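Local coordinates for immunity protein 52 domain-containing protein (Burkholderia pseudomallei K96243, PDB 4RHO) that is of uncharacterised function but belongs to the Imm52 family of immunity proteins, and so probably protects its bacterium against a toxin, at residues K23-D28 / P164-A169. Residues are numbered along the deposited sequence; the frame is centred on the assembly and turned at random.
Sequences KAMFRD and PLVVEA
Lys23 and Glu168 form a hydrogen-bonded pair between antiparallel strands whose N-to-C directions make an angle of 172° and whose axes approach to 4.6 Å. Lys23 N gives to Glu168 O, and Glu168 N returns a bond of 2.7 Å to Lys23 O. The next pair, Ala24 and Val167, is non-hydrogen-bonded and turns its side chains to the face covered by helix 148-162. There Ala24 CB lies 3.8 Å from Val167 CG2; a methyl and a branched side chain, both apolar, suit this buried layer, where Ile158 and Val155 of the helix meet them. Further along, Leu165 and Val166 both face Met25, a classic beta bulge: Met25 N donates to Val166 O, while Met25 O accepts from Leu165 N at 2.7 Å. The bulge ends the pairing of two central strands of the antiparallel sheet, 20-26 and 166-171. Before it, Pro164, an apolar ring in a buried place, lays CB 3.4 Å from Met25 O and its CA against Phe26 CB, while the Phe26 ring meets that of Phe162. On the other face, Met25, a selenomethionine, runs side by side with Val166; Val166 CG1, set between backbone N and carbonyl carbon (chi1 57°), meets both Met25 CB and, at 3.9 Å, Met25 SE. Long polar chains suit this partly exposed face: a water donates to both Lys23 O and Glu168 OE1, and Glu168 OE2 accepts from Tyr256 and Gly185. Lys23 NZ stays 4.7 Å from Glu168 OE1, a proximity that may still stabilise the carboxylate's charge. From the bulge itself, Leu165 CD1 packs against the aliphatic CG and CD of Arg27, whose guanidinium reaches Val130 O and the C-terminal carboxylate of Ile259.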
ATOM      1  N   LYS A  23      -1.712   2.394   1.562  1.00 28.42           N
ATOM      2  CA  LYS A  23      -0.873   3.526   1.178  1.00 28.05           C
ATOM      3  C   LYS A  23       0.203   3.771   2.216  1.00 30.75           C
ATOM      4  O   LYS A  23      -0.106   3.931   3.394  1.00 29.61           O
ATOM      5  CB  LYS A  23      -1.730   4.795   0.986  1.00 31.72           C
ATOM      6  CG  LYS A  23      -2.773   4.672  -0.132  1.00 47.13           C
ATOM      7  CD  LYS A  23      -3.728   5.886  -0.173  1.00 58.84           C
ATOM      8  CE  LYS A  23      -4.679   5.917   1.010  1.00 67.97           C
ATOM      9  NZ  LYS A  23      -5.616   7.066   0.931  1.00 77.64           N
ATOM     10  N   ALA A  24       1.480   3.819   1.782  1.00 26.82           N
ATOM     11  CA  ALA A  24       2.596   4.025   2.699  1.00 26.00           C
ATOM     12  C   ALA A  24       3.415   5.269   2.324  1.00 29.68           C
ATOM     13  O   ALA A  24       3.587   5.567   1.142  1.00 29.00           O
ATOM     14  CB  ALA A  24       3.489   2.801   2.714  1.00 26.35           C
HETATM   15  N   MSE A  25       3.907   5.998   3.337  1.00 25.43           N
HETATM   16  CA  MSE A  25       4.803   7.137   3.132  1.00 24.27           C
HETATM   17  C   MSE A  25       6.143   6.855   3.780  1.00 28.23           C
HETATM   18  O   MSE A  25       6.190   6.471   4.956  1.00 26.92           O
HETATM   19  CB  MSE A  25       4.194   8.421   3.705  1.00 26.33           C
HETATM   20  CG  MSE A  25       2.846   8.776   3.103  1.00 32.57           C
HETATM   21 SE   MSE A  25       1.996  10.273   4.020  0.75 39.68          SE
HETATM   22  CE  MSE A  25       3.111  11.687   3.389  1.00 36.64           C
ATOM     23  N   PHE A  26       7.234   6.977   3.016  1.00 25.29           N
ATOM     24  CA  PHE A  26       8.562   6.683   3.541  1.00 25.69           C
ATOM     25  C   PHE A  26       9.580   7.722   3.071  1.00 31.83           C
ATOM     26  O   PHE A  26       9.284   8.526   2.190  1.00 30.96           O
ATOM     27  CB  PHE A  26       9.009   5.258   3.128  1.00 26.97           C
ATOM     28  CG  PHE A  26       9.186   5.050   1.638  1.00 27.81           C
ATOM     29  CD1 PHE A  26       8.086   4.821   0.815  1.00 29.64           C
ATOM     30  CD2 PHE A  26      10.455   4.963   1.079  1.00 29.59           C
ATOM     31  CE1 PHE A  26       8.251   4.592  -0.551  1.00 30.21           C
ATOM     32  CE2 PHE A  26      10.620   4.717  -0.286  1.00 32.10           C
ATOM     33  CZ  PHE A  26       9.517   4.528  -1.092  1.00 29.81           C
ATOM     34  N   ARG A  27      10.755   7.742   3.702  1.00 31.25           N
ATOM     35  CA  ARG A  27      11.830   8.646   3.316  1.00 33.07           C
ATOM     36  C   ARG A  27      13.126   7.881   3.166  1.00 38.77           C
ATOM     37  O   ARG A  27      13.792   7.587   4.163  1.00 39.44           O
ATOM     38  CB  ARG A  27      11.989   9.783   4.344  1.00 34.77           C
ATOM     39  CG  ARG A  27      10.861  10.797   4.313  1.00 43.23           C
ATOM     40  CD  ARG A  27      11.094  11.915   5.306  1.00 45.75           C
ATOM     41  NE  ARG A  27      10.040  12.925   5.243  1.00 46.09           N
ATOM     42  CZ  ARG A  27      10.075  13.982   4.439  1.00 62.45           C
ATOM     43  NH1 ARG A  27      11.110  14.171   3.623  1.00 51.23           N
ATOM     44  NH2 ARG A  27       9.079  14.856   4.438  1.00 50.72           N
ATOM     45  N   ASP A  28      13.444   7.473   1.939  1.00 35.47           N
ATOM     46  CA  ASP A  28      14.680   6.754   1.661  1.00 35.67           C
ATOM     47  C   ASP A  28      15.620   7.638   0.857  1.00 39.38           C
ATOM     48  O   ASP A  28      15.458   7.772  -0.356  1.00 37.90           O
ATOM     49  CB  ASP A  28      14.387   5.437   0.916  1.00 37.04           C
ATOM     50  CG  ASP A  28      15.606   4.549   0.732  1.00 49.10           C
ATOM     51  OD1 ASP A  28      16.678   4.888   1.286  1.00 50.67           O
ATOM     52  OD2 ASP A  28      15.483   3.513   0.059  1.00 56.47           O
ATOM     53  N   PRO A 164       8.509   2.411   6.492  1.00 28.17           N
ATOM     54  CA  PRO A 164       7.753   3.654   6.291  1.00 27.51           C
ATOM     55  C   PRO A 164       7.540   4.452   7.571  1.00 31.30           C
ATOM     56  O   PRO A 164       7.732   3.941   8.671  1.00 30.31           O
ATOM     57  CB  PRO A 164       6.420   3.160   5.737  1.00 28.29           C
ATOM     58  CG  PRO A 164       6.270   1.800   6.295  1.00 32.60           C
ATOM     59  CD  PRO A 164       7.646   1.222   6.333  1.00 29.52           C
ATOM     60  N   LEU A 165       7.081   5.700   7.415  1.00 29.23           N
ATOM     61  CA  LEU A 165       6.727   6.575   8.528  1.00 29.14           C
ATOM     62  C   LEU A 165       5.256   6.413   8.880  1.00 31.16           C
ATOM     63  O   LEU A 165       4.811   6.898   9.925  1.00 30.57           O
ATOM     64  CB  LEU A 165       7.030   8.047   8.161  1.00 29.27           C
ATOM     65  CG  LEU A 165       8.497   8.362   7.867  1.00 33.66           C
ATOM     66  CD1 LEU A 165       8.628   9.638   7.118  1.00 34.27           C
ATOM     67  CD2 LEU A 165       9.319   8.400   9.144  1.00 35.20           C
ATOM     68  N   VAL A 166       4.479   5.753   7.976  1.00 26.56           N
ATOM     69  CA  VAL A 166       3.040   5.522   8.161  1.00 25.41           C
ATOM     70  C   VAL A 166       2.514   4.590   7.057  1.00 27.81           C
ATOM     71  O   VAL A 166       2.924   4.708   5.899  1.00 27.11           O
ATOM     72  CB  VAL A 166       2.231   6.869   8.193  1.00 29.71           C
ATOM     73  CG1 VAL A 166       2.454   7.678   6.921  1.00 29.80           C
ATOM     74  CG2 VAL A 166       0.739   6.614   8.419  1.00 29.21           C
ATOM     75  N   VAL A 167       1.617   3.665   7.418  1.00 23.67           N
ATOM     76  CA  VAL A 167       0.905   2.842   6.441  1.00 22.93           C
ATOM     77  C   VAL A 167      -0.595   2.903   6.730  1.00 26.69           C
ATOM     78  O   VAL A 167      -1.019   2.625   7.854  1.00 26.29           O
ATOM     79  CB  VAL A 167       1.407   1.371   6.410  1.00 26.57           C
ATOM     80  CG1 VAL A 167       0.679   0.575   5.331  1.00 26.19           C
ATOM     81  CG2 VAL A 167       2.914   1.308   6.201  1.00 26.31           C
ATOM     82  N   GLU A 168      -1.394   3.289   5.728  1.00 23.24           N
ATOM     83  CA  GLU A 168      -2.850   3.348   5.861  1.00 23.88           C
ATOM     84  C   GLU A 168      -3.498   2.208   5.099  1.00 29.48           C
ATOM     85  O   GLU A 168      -3.172   1.984   3.931  1.00 30.04           O
ATOM     86  CB  GLU A 168      -3.390   4.697   5.351  1.00 25.31           C
ATOM     87  CG  GLU A 168      -2.844   5.898   6.092  1.00 34.33           C
ATOM     88  CD  GLU A 168      -3.302   7.221   5.520  1.00 59.46           C
ATOM     89  OE1 GLU A 168      -2.659   7.709   4.561  1.00 63.43           O
ATOM     90  OE2 GLU A 168      -4.341   7.740   5.984  1.00 52.64           O
ATOM     91  N   ALA A 169      -4.374   1.458   5.756  1.00 25.65           N
ATOM     92  CA  ALA A 169      -5.101   0.374   5.109  1.00 26.04           C
ATOM     93  C   ALA A 169      -6.596   0.540   5.325  1.00 30.64           C
ATOM     94  O   ALA A 169      -7.052   0.561   6.465  1.00 30.02           O
ATOM     95  CB  ALA A 169      -4.631  -0.972   5.646  1.00 26.80           C
TER
HETATM   96  O   HOH W   1       0.001   6.676   3.921  1.00 26.53           O